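Local coordinates for glucokinase (Enterococcus faecalis, PDB 2QM1), which probably phosphorylates glucose with ATP as a glucokinase of the ROK family, and binds magnesium and zinc ions, at residues 5-10 / 61-66; 45-50 / 98-103; 114-119 / 164-169; 175-180 / 197-202. All blocks are in the same frame, centred on the assembly; numbering follows the deposited sequence. Where two conformers were deposited one is given.

How the interactions relate
Interactions 1 and 2 both belong to the domain built on the sheet that contains strand 7-13, their centres 20 Å apart. Helix 46-60 connects them: its first turn is in interaction 2 and the loop that follows it is in interaction 1. Interaction 2 touches interaction 3 where Val100 packs on Leu114, so helix 100-108 abuts the strand leading to the magnesium site. Interaction 3 holds that site and, through His169, one ligand of the zinc site; interaction 4 supplies Cys179 to the same zinc. The magnesium and zinc ions lie 13.7 Å apart. Interactions 1 and 4, with centres 47 Å apart, lie on opposite sides of the chain's centre.

Interaction 1 of 4, residues 5-10 / 61-66; sequences DKKIIG and YNMKKE
Where Lys6 and Lys7 meet Glu66 and Met63, the flat groups involved are peptide carbonyls rather than rings, approached by ammonium groups. Lys6 NZ lies 3.5 Å from Glu66 O, while on its own side of the contact Lys7 NZ bonds to Asp5 O at 3.1 Å, from a position tilted 28° out of that carbonyl's plane. The setting is the ribonuclease H-like sheet of the actin-type ATPase superfamily, with strand order 3-2-1-4-5. Residues 61-66 link helix 46-60 to strand 68-75, which runs parallel to strand 7-13. The helix closes in a Schellman motif with Asn62, at positive phi (42°), as its C-prime residue, and Met63, just past the motif, points its side chain toward strand 7-13.

The apolar half of the contact is carried by selenomethionine Met63, whose methyl reaches the aliphatic part of Lys7: Met63 CE is 3.9 Å from Lys7 CD and equally far from Lys7 CE. Lys7 runs extended to its last bond and bends there (chi4 62°), which turns NZ back to Asp5 O; the same nitrogen forms a salt bridge with Asp67. The lysine therefore offers methylenes to Met63 and spends its charge elsewhere. Ile22 of strand 17-24 touches both Lys7 and Met63, while Gln30 and Gln31 of strand 29-36 touch Lys7 and Met63 respectively.

The polar half lies at the surface and is bridged by solvent. A water donates to Glu66 O at 2.6 Å and accepts a weak bond from Lys6 NZ at 3.3 Å.

Interaction 2 of 4, residues 45-50 / 98-103; sequences HIVPSI and QPVKEQ
An amide nitrogen packed on hydrocarbon is the odd feature here: Gln103 NE2 rests against Val47, 3.6 Å from CG1 and 3.8 Å from CB. The two side chains cross at about a right angle, and the glutamine also brings its CB to 3.8 Å from Val47 CG1. Gln103 stays extended beyond CG (chi2 172°), which carries its amide across the valine.

The second methyl, Val47 CG2, lies against the same amide nitrogen and also faces both branches of Val100, CG1 and CG2, each at 4.1 Å. Val47 thus contacts both Val100 and Gln103, residues three apart and so nearly one turn apart on helix 100-108; it accounts for more than half of the surface buried here. The nearest backbones are those of Val47 and Val100, whose CA atoms are 7.0 Å apart.

Pro99 takes the N-cap position before that helix and is the centre of an inverse gamma turn. Val100 also packs on Phe112 and Leu114 of strand 112-116, while Ile46 and Ile50, close to Val47 in helix 46-60, lean on Leu13 and Ile11 of strand 7-13.

With no polar bond joining the two segments, van der Waals contact and the burial of Val47 and Val100 are probably what hold these helix starts together.

Interaction 3 of 4, residues 114-119 / 164-169; sequences LDNDAN and AGEVGH. With MG (magnesium ion), chain K; ZN (zinc ion), chain J.
The segments carrying Asn116 and Asn119, and Ala164 and Glu166, keep their backbones apart: the nearest CA atoms, of Asn119 and Gly165, are 7.3 Å from each other. Strand 112-116 runs straight into helix 117-128 with Asn116 as N-cap, whereas 164-169 is a loop in which Glu166 centres an inverse gamma turn. Gly165 has phi 93°, where a side chain would press on the preceding carbonyl O, which suits a glycine.

A magnesium ion lies between them. Asn119 OD1 binds it at 2.3 Å and a water at 2.4 Å; Asn116 and Gly148 are further ligands. That water lies 2.8 Å from Glu166 OE1 and is also near Ala164 O, so the loop meets the metal through solvent. A second water links Asn119 ND2 with Ala164 O.

Asp115 OD1 is gripped twice, by Asn116 N at 2.6 Å and by Asn119 ND2 at 3.0 Å, the latter from 40° above the carboxylate plane. Beyond the loop's 3-10 turn, His169 ND1 binds zinc at 2.2 Å with Cys179, Cys181 and Cys186. Gly165 makes backbone hydrogen bonds to the second subunit.

With ND2 of Asn119 held by Asp115, its OD1 is fixed toward the magnesium, which would be expected to polarise that amide and the bound water.

Interaction 4 of 4, residues 175-180 / 197-202; sequences NGFDCT and VRVARH. With ZN (zinc ion), chain J.
The Phe177 ring is met by three side chains of helix 193-203, each from its own direction. Arg198 CG sits over one face in a CH-pi contact, 4.0 Å from the ring centroid and only 9° off the normal. Val199 CG2 lies at the edge near the ring plane, 4.4 Å from Phe177 CE1. His202 comes in obliquely: the planes make 46° and the centroids are 5.2 Å apart. On the imidazole side, Phe177 CE2 stands over the face toward the rim, 3.7 Å from His202 CD2.

Arg198 places its aliphatic part, not its charge, on the phenyl. Its CG is anti to the backbone N, and the chain bends at chi3 (37°), leading the guanidinium past the ring toward Thr189, whose carbonyl O accepts from NH2. The geometry thus supports CH-pi packing with the polar end satisfied elsewhere.

Two residues along the loop, Cys179 SG binds the zinc ion at 2.4 Å, so the packed phenyl ties the zinc-binding loop to the helix.

Phe177 also rests on Thr189 and Val190 of helix 188-191, and Val199 continues from Val190 to Val242 and Arg245 of helix 237-261.

Interaction 1 of 4, residues 5-10 / 61-66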
loop_
_atom_site.group_PDB
_atom_site.type_symbol
_atom_site.label_atom_id
_atom_site.label_comp_id
_atom_site.label_asym_id
_atom_site.label_seq_id
_atom_site.Cartn_x
_atom_site.Cartn_y
_atom_site.Cartn_z
ATOM N N ASP B 5 24.412 25.041 -15.391
ATOM C CA ASP B 5 25.295 25.318 -14.254
ATOM C C ASP B 5 24.700 24.920 -12.908
ATOM O O ASP B 5 25.418 24.826 -11.919
ATOM C CB ASP B 5 25.674 26.797 -14.231
ATOM C CG ASP B 5 26.534 27.197 -15.440
ATOM O OD1 ASP B 5 27.480 26.455 -15.752
ATOM O OD2 ASP B 5 26.254 28.216 -16.098
ATOM N N LYS B 6 23.387 24.717 -12.858
ATOM C CA LYS B 6 22.693 24.330 -11.626
ATOM C C LYS B 6 23.059 22.929 -11.253
ATOM O O LYS B 6 23.145 22.055 -12.134
ATOM C CB LYS B 6 21.182 24.339 -11.804
ATOM C CG LYS B 6 20.505 25.639 -12.316
ATOM C CD LYS B 6 21.107 26.895 -11.805
ATOM C CE LYS B 6 20.824 27.181 -10.351
ATOM N NZ LYS B 6 20.985 28.691 -10.143
ATOM N N LYS B 7 23.211 22.725 -9.953
ATOM C CA LYS B 7 23.621 21.464 -9.336
ATOM C C LYS B 7 22.734 21.140 -8.126
ATOM O O LYS B 7 22.148 22.034 -7.495
ATOM C CB LYS B 7 25.088 21.524 -8.903
ATOM C CG LYS B 7 26.121 21.824 -10.061
ATOM C CD LYS B 7 27.519 22.062 -9.481
ATOM C CE LYS B 7 28.603 22.386 -10.570
ATOM N NZ LYS B 7 28.254 23.653 -11.289
ATOM N N ILE B 8 22.597 19.846 -7.858
ATOM C CA ILE B 8 21.903 19.376 -6.655
ATOM C C ILE B 8 22.895 18.411 -5.981
ATOM O O ILE B 8 23.764 17.825 -6.650
ATOM C CB ILE B 8 20.525 18.707 -6.988
ATOM C CG1 ILE B 8 20.743 17.554 -7.966
ATOM C CG2 ILE B 8 19.566 19.719 -7.629
ATOM C CD1 ILE B 8 19.508 17.074 -8.587
ATOM N N ILE B 9 22.816 18.349 -4.656
ATOM C CA ILE B 9 23.644 17.456 -3.859
ATOM C C ILE B 9 22.754 16.341 -3.289
ATOM O O ILE B 9 21.681 16.606 -2.729
ATOM C CB ILE B 9 24.366 18.229 -2.709
ATOM C CG1 ILE B 9 25.382 19.227 -3.277
ATOM C CG2 ILE B 9 25.066 17.202 -1.715
ATOM C CD1 ILE B 9 25.856 20.335 -2.299
ATOM N N GLY B 10 23.201 15.099 -3.422
ATOM C CA GLY B 10 22.530 13.985 -2.710
ATOM C C GLY B 10 23.427 13.379 -1.639
ATOM O O GLY B 10 24.623 13.271 -1.828
ATOM N N TYR B 61 37.287 22.868 -4.149
ATOM C CA TYR B 61 37.139 22.997 -5.592
ATOM C C TYR B 61 36.632 24.378 -5.966
ATOM O O TYR B 61 36.206 24.609 -7.106
ATOM C CB TYR B 61 36.222 21.888 -6.133
ATOM C CG TYR B 61 36.899 20.553 -6.015
ATOM C CD1 TYR B 61 36.526 19.668 -5.038
ATOM C CD2 TYR B 61 37.993 20.222 -6.821
ATOM C CE1 TYR B 61 37.160 18.461 -4.894
ATOM C CE2 TYR B 61 38.654 19.005 -6.681
ATOM C CZ TYR B 61 38.228 18.132 -5.708
ATOM O OH TYR B 61 38.825 16.909 -5.502
ATOM N N ASN B 62 36.718 25.297 -5.005
ATOM C CA ASN B 62 36.267 26.652 -5.226
ATOM C C ASN B 62 34.954 26.682 -5.984
ATOM O O ASN B 62 34.855 27.294 -7.035
ATOM C CB ASN B 62 37.354 27.469 -5.945
ATOM C CG ASN B 62 38.529 27.774 -5.030
ATOM O OD1 ASN B 62 38.526 28.755 -4.281
ATOM N ND2 ASN B 62 39.533 26.935 -5.080
HETATM N N MSE B 63 33.967 25.985 -5.441
HETATM C CA MSE B 63 32.660 25.868 -6.076
HETATM C C MSE B 63 31.808 27.080 -5.767
HETATM O O MSE B 63 32.043 27.749 -4.791
HETATM C CB MSE B 63 31.975 24.573 -5.642
HETATM C CG MSE B 63 32.835 23.377 -5.887
HETATM SE SE MSE B 63 31.855 21.764 -5.693
HETATM C CE MSE B 63 30.823 21.849 -7.407
ATOM N N LYS B 64 30.835 27.368 -6.623
ATOM C CA LYS B 64 29.956 28.550 -6.470
ATOM C C LYS B 64 28.696 28.096 -5.775
ATOM O O LYS B 64 27.936 27.286 -6.320
ATOM C CB LYS B 64 29.577 29.135 -7.833
ATOM C CG LYS B 64 30.529 30.150 -8.403
ATOM C CD LYS B 64 30.433 30.159 -9.925
ATOM C CE LYS B 64 29.151 30.811 -10.380
ATOM N NZ LYS B 64 29.268 31.274 -11.796
ATOM N N LYS B 65 28.504 28.585 -4.550
ATOM C CA LYS B 65 27.424 28.111 -3.655
ATOM C C LYS B 65 26.017 28.280 -4.232
ATOM O O LYS B 65 25.099 27.527 -3.900
ATOM C CB LYS B 65 27.510 28.881 -2.339
ATOM C CG LYS B 65 26.392 28.614 -1.367
ATOM C CD LYS B 65 26.848 28.946 0.047
ATOM C CE LYS B 65 25.788 28.581 1.036
ATOM N NZ LYS B 65 24.673 29.576 1.044
ATOM N N GLU B 66 25.858 29.285 -5.079
ATOM C CA GLU B 66 24.560 29.636 -5.626
ATOM C C GLU B 66 24.203 28.823 -6.860
ATOM O O GLU B 66 23.089 28.915 -7.338
ATOM C CB GLU B 66 24.536 31.113 -5.975
ATOM C CG GLU B 66 25.437 31.511 -7.146
ATOM C CD GLU B 66 26.863 31.896 -6.770
ATOM O OE1 GLU B 66 27.540 32.452 -7.660
ATOM O OE2 GLU B 66 27.320 31.660 -5.622
HETATM O O HOH W 1 20.780 27.856 -6.968
#

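Interaction 2 of 4, residues 45-50 / 98-103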
loop_
_atom_site.group_PDB
_atom_site.type_symbol
_atom_site.label_atom_id
_atom_site.label_comp_id
_atom_site.label_asym_id
_atom_site.label_seq_id
_atom_site.Cartn_x
_atom_site.Cartn_y
_atom_site.Cartn_z
ATOM N N HIS B 45 28.260 13.413 16.194
ATOM C CA HIS B 45 29.270 13.825 15.194
ATOM C C HIS B 45 28.824 13.628 13.726
ATOM O O HIS B 45 29.494 14.091 12.813
ATOM C CB HIS B 45 30.630 13.117 15.462
ATOM C CG HIS B 45 31.218 13.436 16.804
ATOM N ND1 HIS B 45 31.584 14.710 17.171
ATOM C CD2 HIS B 45 31.461 12.653 17.883
ATOM C CE1 HIS B 45 32.045 14.700 18.411
ATOM N NE2 HIS B 45 31.969 13.463 18.867
ATOM N N ILE B 46 27.697 12.952 13.504
ATOM C CA ILE B 46 27.283 12.580 12.140
ATOM C C ILE B 46 26.910 13.827 11.322
ATOM O O ILE B 46 27.567 14.156 10.324
ATOM C CB ILE B 46 26.159 11.526 12.190
ATOM C CG1 ILE B 46 26.725 10.228 12.780
ATOM C CG2 ILE B 46 25.485 11.255 10.787
ATOM C CD1 ILE B 46 25.655 9.149 13.014
ATOM N N VAL B 47 25.910 14.562 11.797
ATOM C CA VAL B 47 25.488 15.754 11.107
ATOM C C VAL B 47 26.631 16.767 10.970
ATOM O O VAL B 47 26.814 17.287 9.880
ATOM C CB VAL B 47 24.186 16.354 11.672
ATOM C CG1 VAL B 47 24.005 17.821 11.214
ATOM C CG2 VAL B 47 22.992 15.471 11.244
ATOM N N PRO B 48 27.409 17.040 12.051
ATOM C CA PRO B 48 28.562 17.933 11.799
ATOM C C PRO B 48 29.564 17.393 10.741
ATOM O O PRO B 48 30.167 18.179 10.012
ATOM C CB PRO B 48 29.230 18.012 13.169
ATOM C CG PRO B 48 28.044 17.754 14.160
ATOM C CD PRO B 48 27.306 16.675 13.476
ATOM N N SER B 49 29.777 16.078 10.698
ATOM C CA SER B 49 30.684 15.523 9.703
ATOM C C SER B 49 30.158 15.735 8.259
ATOM O O SER B 49 30.942 15.917 7.322
ATOM C CB SER B 49 30.983 14.051 9.979
ATOM O OG SER B 49 29.877 13.269 9.657
ATOM N N ILE B 50 28.834 15.748 8.105
ATOM C CA ILE B 50 28.207 15.893 6.800
ATOM C C ILE B 50 28.358 17.345 6.394
ATOM O O ILE B 50 28.729 17.637 5.258
ATOM C CB ILE B 50 26.711 15.458 6.865
ATOM C CG1 ILE B 50 26.594 13.925 7.141
ATOM C CG2 ILE B 50 25.946 15.911 5.642
ATOM C CD1 ILE B 50 25.066 13.408 7.293
ATOM N N GLN B 98 16.121 13.739 16.043
ATOM C CA GLN B 98 17.171 14.599 15.521
ATOM C C GLN B 98 16.625 15.664 14.544
ATOM O O GLN B 98 15.931 15.321 13.562
ATOM C CB GLN B 98 18.271 13.767 14.858
ATOM C CG GLN B 98 18.981 12.757 15.807
ATOM C CD GLN B 98 19.655 13.432 16.986
ATOM O OE1 GLN B 98 20.614 14.216 16.829
ATOM N NE2 GLN B 98 19.171 13.115 18.188
ATOM N N PRO B 99 16.916 16.948 14.828
ATOM C CA PRO B 99 16.484 18.093 14.011
ATOM C C PRO B 99 17.445 18.282 12.832
ATOM O O PRO B 99 18.000 19.365 12.657
ATOM C CB PRO B 99 16.596 19.278 14.985
ATOM C CG PRO B 99 17.717 18.909 15.888
ATOM C CD PRO B 99 17.691 17.381 16.014
ATOM N N VAL B 100 17.587 17.240 12.010
ATOM C CA VAL B 100 18.624 17.193 11.003
ATOM C C VAL B 100 18.454 18.304 9.988
ATOM O O VAL B 100 19.409 18.938 9.604
ATOM C CB VAL B 100 18.602 15.831 10.238
ATOM C CG1 VAL B 100 19.529 15.867 9.039
ATOM C CG2 VAL B 100 19.016 14.654 11.162
ATOM N N LYS B 101 17.222 18.538 9.564
ATOM C CA LYS B 101 16.981 19.538 8.556
ATOM C C LYS B 101 17.427 20.880 9.114
ATOM O O LYS B 101 18.176 21.630 8.465
ATOM C CB LYS B 101 15.487 19.591 8.180
ATOM C CG LYS B 101 15.163 20.815 7.264
ATOM C CD LYS B 101 13.705 20.806 6.735
ATOM C CE LYS B 101 13.414 22.121 6.017
ATOM N NZ LYS B 101 11.977 22.203 5.632
ATOM N N GLU B 102 16.964 21.180 10.334
ATOM C CA GLU B 102 17.320 22.431 10.972
ATOM C C GLU B 102 18.844 22.647 11.021
ATOM O O GLU B 102 19.322 23.715 10.660
ATOM C CB GLU B 102 16.752 22.447 12.374
ATOM C CG GLU B 102 16.430 23.809 12.908
ATOM C CD GLU B 102 15.563 23.663 14.143
ATOM O OE1 GLU B 102 16.148 23.373 15.223
ATOM O OE2 GLU B 102 14.311 23.796 14.028
ATOM N N GLN B 103 19.588 21.631 11.451
ATOM C CA GLN B 103 21.028 21.769 11.637
ATOM C C GLN B 103 21.733 22.022 10.309
ATOM O O GLN B 103 22.529 22.958 10.175
ATOM C CB GLN B 103 21.593 20.569 12.398
ATOM C CG GLN B 103 20.838 20.325 13.760
ATOM C CD GLN B 103 21.185 19.033 14.514
ATOM O OE1 GLN B 103 21.107 18.980 15.775
ATOM N NE2 GLN B 103 21.531 17.993 13.780
#

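Interaction 3 of 4, residues 114-119 / 164-169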
loop_
_atom_site.group_PDB
_atom_site.type_symbol
_atom_site.label_atom_id
_atom_site.label_comp_id
_atom_site.label_asym_id
_atom_site.label_seq_id
_atom_site.Cartn_x
_atom_site.Cartn_y
_atom_site.Cartn_z
ATOM N N LEU B 114 14.973 15.816 3.466
ATOM C CA LEU B 114 15.480 14.490 3.764
ATOM C C LEU B 114 14.366 13.494 3.776
ATOM O O LEU B 114 13.190 13.833 3.920
ATOM C CB LEU B 114 16.267 14.455 5.097
ATOM C CG LEU B 114 15.493 14.323 6.417
ATOM C CD1 LEU B 114 16.433 14.444 7.578
ATOM C CD2 LEU B 114 14.349 15.322 6.535
ATOM N N ASP B 115 14.756 12.241 3.644
ATOM C CA ASP B 115 13.778 11.161 3.618
ATOM C C ASP B 115 14.419 9.875 4.098
ATOM O O ASP B 115 15.597 9.835 4.361
ATOM C CB ASP B 115 13.040 11.028 2.252
ATOM C CG ASP B 115 11.579 10.520 2.406
ATOM O OD1 ASP B 115 11.296 9.557 3.212
ATOM O OD2 ASP B 115 10.707 11.126 1.742
ATOM N N ASN B 116 13.611 8.866 4.296
ATOM C CA ASN B 116 14.125 7.555 4.690
ATOM C C ASN B 116 15.034 6.987 3.584
ATOM O O ASN B 116 14.826 7.266 2.411
ATOM C CB ASN B 116 12.956 6.638 4.960
ATOM C CG ASN B 116 13.361 5.218 4.990
ATOM O OD1 ASN B 116 13.863 4.738 6.005
ATOM N ND2 ASN B 116 13.244 4.555 3.875
ATOM N N ASP B 117 16.004 6.158 3.960
ATOM C CA ASP B 117 17.034 5.727 3.024
ATOM C C ASP B 117 16.536 4.840 1.875
ATOM O O ASP B 117 16.902 5.082 0.735
ATOM C CB ASP B 117 18.239 5.106 3.749
ATOM C CG ASP B 117 17.877 3.882 4.611
ATOM O OD1 ASP B 117 16.679 3.605 4.832
ATOM O OD2 ASP B 117 18.823 3.218 5.117
ATOM N N ALA B 118 15.657 3.874 2.145
ATOM C CA ALA B 118 15.040 3.119 1.029
ATOM C C ALA B 118 14.024 3.942 0.265
ATOM O O ALA B 118 13.853 3.728 -0.914
ATOM C CB ALA B 118 14.457 1.828 1.492
ATOM N N ASN B 119 13.385 4.931 0.916
ATOM C CA ASN B 119 12.428 5.786 0.203
ATOM C C ASN B 119 13.105 6.527 -0.951
ATOM O O ASN B 119 12.643 6.564 -2.082
ATOM C CB ASN B 119 11.773 6.791 1.158
ATOM C CG ASN B 119 10.666 6.152 1.967
ATOM O OD1 ASN B 119 10.490 4.918 1.929
ATOM N ND2 ASN B 119 9.936 6.961 2.728
ATOM N N ALA B 164 5.482 4.004 6.147
ATOM C CA ALA B 164 5.053 3.443 4.894
ATOM C C ALA B 164 6.286 2.957 4.214
ATOM O O ALA B 164 7.330 3.614 4.290
ATOM C CB ALA B 164 4.358 4.528 4.005
ATOM N N GLY B 165 6.161 1.844 3.495
ATOM C CA GLY B 165 7.309 1.307 2.821
ATOM C C GLY B 165 8.124 0.262 3.560
ATOM O O GLY B 165 9.069 -0.310 2.994
ATOM N N GLU B 166 7.771 -0.023 4.802
ATOM C CA GLU B 166 8.539 -0.947 5.606
ATOM C C GLU B 166 8.266 -2.426 5.278
ATOM O O GLU B 166 7.870 -3.207 6.140
ATOM C CB GLU B 166 8.360 -0.632 7.094
ATOM C CG GLU B 166 9.115 0.650 7.537
ATOM C CD GLU B 166 10.653 0.527 7.327
ATOM O OE1 GLU B 166 11.279 1.511 6.900
ATOM O OE2 GLU B 166 11.225 -0.569 7.545
ATOM N N VAL B 167 8.449 -2.818 4.041
ATOM C CA VAL B 167 8.020 -4.212 3.666
ATOM C C VAL B 167 8.858 -5.351 4.262
ATOM O O VAL B 167 8.506 -6.524 4.146
ATOM C CB VAL B 167 7.929 -4.354 2.151
ATOM C CG1 VAL B 167 6.965 -3.253 1.588
ATOM C CG2 VAL B 167 9.311 -4.214 1.533
ATOM N N GLY B 168 9.990 -5.009 4.856
ATOM C CA GLY B 168 10.861 -5.978 5.490
ATOM C C GLY B 168 10.175 -6.537 6.706
ATOM O O GLY B 168 10.467 -7.641 7.156
ATOM N N HIS B 169 9.219 -5.781 7.213
ATOM C CA HIS B 169 8.487 -6.202 8.363
ATOM C C HIS B 169 7.027 -6.618 8.107
ATOM O O HIS B 169 6.261 -6.728 9.017
ATOM C CB HIS B 169 8.673 -5.128 9.437
ATOM C CG HIS B 169 10.107 -4.891 9.728
ATOM N ND1 HIS B 169 10.872 -5.798 10.434
ATOM C CD2 HIS B 169 10.959 -3.931 9.295
ATOM C CE1 HIS B 169 12.122 -5.368 10.481
ATOM N NE2 HIS B 169 12.201 -4.240 9.802
HETATM MG MG MG K . 11.344 3.262 3.217
HETATM ZN ZN ZN J . 10.182 -7.363 11.839
HETATM O O HOH W 2 8.055 6.243 4.526
HETATM O O HOH W 3 10.057 3.373 5.223
#

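Interaction 4 of 4, residues 175-180 / 197-202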
loop_
_atom_site.group_PDB
_atom_site.type_symbol
_atom_site.label_atom_id
_atom_site.label_comp_id
_atom_site.label_asym_id
_atom_site.label_seq_id
_atom_site.Cartn_x
_atom_site.Cartn_y
_atom_site.Cartn_z
ATOM N N ASN B 175 4.106 -17.934 12.113
ATOM C CA ASN B 175 4.830 -18.769 13.096
ATOM C C ASN B 175 6.342 -18.775 12.931
ATOM O O ASN B 175 6.992 -19.690 13.380
ATOM C CB ASN B 175 4.321 -20.217 13.049
ATOM C CG ASN B 175 2.806 -20.310 13.126
ATOM O OD1 ASN B 175 2.178 -19.817 14.071
ATOM N ND2 ASN B 175 2.212 -20.962 12.133
ATOM N N GLY B 176 6.901 -17.770 12.252
ATOM C CA GLY B 176 8.303 -17.834 11.800
ATOM C C GLY B 176 9.364 -17.465 12.802
ATOM O O GLY B 176 9.134 -17.501 14.005
ATOM N N PHE B 177 10.541 -17.107 12.302
ATOM C CA PHE B 177 11.655 -16.669 13.162
ATOM C C PHE B 177 11.364 -15.328 13.849
ATOM O O PHE B 177 10.683 -14.486 13.269
ATOM C CB PHE B 177 12.903 -16.487 12.307
ATOM C CG PHE B 177 13.340 -17.744 11.578
ATOM C CD1 PHE B 177 13.426 -17.758 10.196
ATOM C CD2 PHE B 177 13.667 -18.894 12.272
ATOM C CE1 PHE B 177 13.843 -18.904 9.502
ATOM C CE2 PHE B 177 14.077 -20.053 11.603
ATOM C CZ PHE B 177 14.175 -20.057 10.215
ATOM N N ASP B 178 11.923 -15.128 15.031
ATOM C CA ASP B 178 11.903 -13.847 15.745
ATOM C C ASP B 178 12.633 -12.777 14.967
ATOM O O ASP B 178 13.725 -13.002 14.483
ATOM C CB ASP B 178 12.544 -13.970 17.128
ATOM C CG ASP B 178 11.732 -14.813 18.061
ATOM O OD1 ASP B 178 10.546 -15.071 17.755
ATOM O OD2 ASP B 178 12.282 -15.249 19.100
ATOM N N CYS B 179 12.005 -11.610 14.853
ATOM C CA CYS B 179 12.586 -10.489 14.166
ATOM C C CYS B 179 13.032 -9.490 15.219
ATOM O O CYS B 179 12.459 -9.436 16.301
ATOM C CB CYS B 179 11.552 -9.824 13.269
ATOM S SG CYS B 179 12.267 -8.525 12.226
ATOM N N THR B 180 14.007 -8.663 14.902
ATOM C CA THR B 180 14.411 -7.630 15.878
ATOM C C THR B 180 13.325 -6.579 16.090
ATOM O O THR B 180 13.304 -5.879 17.117
ATOM C CB THR B 180 15.738 -6.934 15.504
ATOM O OG1 THR B 180 15.692 -6.515 14.142
ATOM C CG2 THR B 180 16.934 -7.899 15.686
ATOM N N VAL B 197 20.759 -17.285 4.992
ATOM C CA VAL B 197 21.563 -18.198 5.783
ATOM C C VAL B 197 20.684 -18.841 6.838
ATOM O O VAL B 197 20.692 -20.058 7.012
ATOM C CB VAL B 197 22.756 -17.406 6.443
ATOM C CG1 VAL B 197 23.427 -18.190 7.677
ATOM C CG2 VAL B 197 23.777 -17.014 5.389
ATOM N N ARG B 198 19.902 -18.046 7.553
ATOM C CA ARG B 198 19.045 -18.643 8.561
ATOM C C ARG B 198 18.073 -19.636 7.918
ATOM O O ARG B 198 17.859 -20.706 8.444
ATOM C CB ARG B 198 18.311 -17.565 9.349
ATOM C CG ARG B 198 17.655 -18.027 10.625
ATOM C CD ARG B 198 17.464 -16.802 11.542
ATOM N NE ARG B 198 17.124 -15.654 10.722
ATOM C CZ ARG B 198 17.688 -14.445 10.769
ATOM N NH1 ARG B 198 18.635 -14.121 11.652
ATOM N NH2 ARG B 198 17.257 -13.532 9.916
ATOM N N VAL B 199 17.520 -19.315 6.758
ATOM C CA VAL B 199 16.588 -20.241 6.107
ATOM C C VAL B 199 17.370 -21.503 5.728
ATOM O O VAL B 199 16.842 -22.610 5.747
ATOM C CB VAL B 199 15.966 -19.619 4.825
ATOM C CG1 VAL B 199 15.441 -20.693 3.884
ATOM C CG2 VAL B 199 14.848 -18.588 5.182
ATOM N N ALA B 200 18.625 -21.318 5.316
ATOM C CA ALA B 200 19.413 -22.466 4.887
ATOM C C ALA B 200 19.817 -23.330 6.115
ATOM O O ALA B 200 19.743 -24.560 6.053
ATOM C CB ALA B 200 20.630 -22.001 4.047
ATOM N N ARG B 201 20.201 -22.658 7.210
ATOM C CA ARG B 201 20.536 -23.286 8.515
ATOM C C ARG B 201 19.443 -24.188 9.040
ATOM O O ARG B 201 19.705 -25.103 9.820
ATOM C CB ARG B 201 20.820 -22.221 9.594
ATOM C CG ARG B 201 22.257 -22.066 9.907
ATOM C CD ARG B 201 22.559 -20.714 10.513
ATOM N NE ARG B 201 23.969 -20.435 10.420
ATOM C CZ ARG B 201 24.573 -19.398 10.979
ATOM N NH1 ARG B 201 23.890 -18.520 11.707
ATOM N NH2 ARG B 201 25.872 -19.256 10.824
ATOM N N HIS B 202 18.213 -23.918 8.620
ATOM C CA HIS B 202 17.074 -24.650 9.131
ATOM C C HIS B 202 16.457 -25.646 8.190
ATOM O O HIS B 202 15.821 -26.565 8.639
ATOM C CB HIS B 202 16.092 -23.686 9.793
ATOM C CG HIS B 202 16.645 -23.094 11.057
ATOM N ND1 HIS B 202 16.630 -23.769 12.262
ATOM C CD2 HIS B 202 17.278 -21.922 11.292
ATOM C CE1 HIS B 202 17.209 -23.030 13.187
ATOM N NE2 HIS B 202 17.614 -21.905 12.623
HETATM ZN ZN ZN J . 10.182 -7.363 11.839
#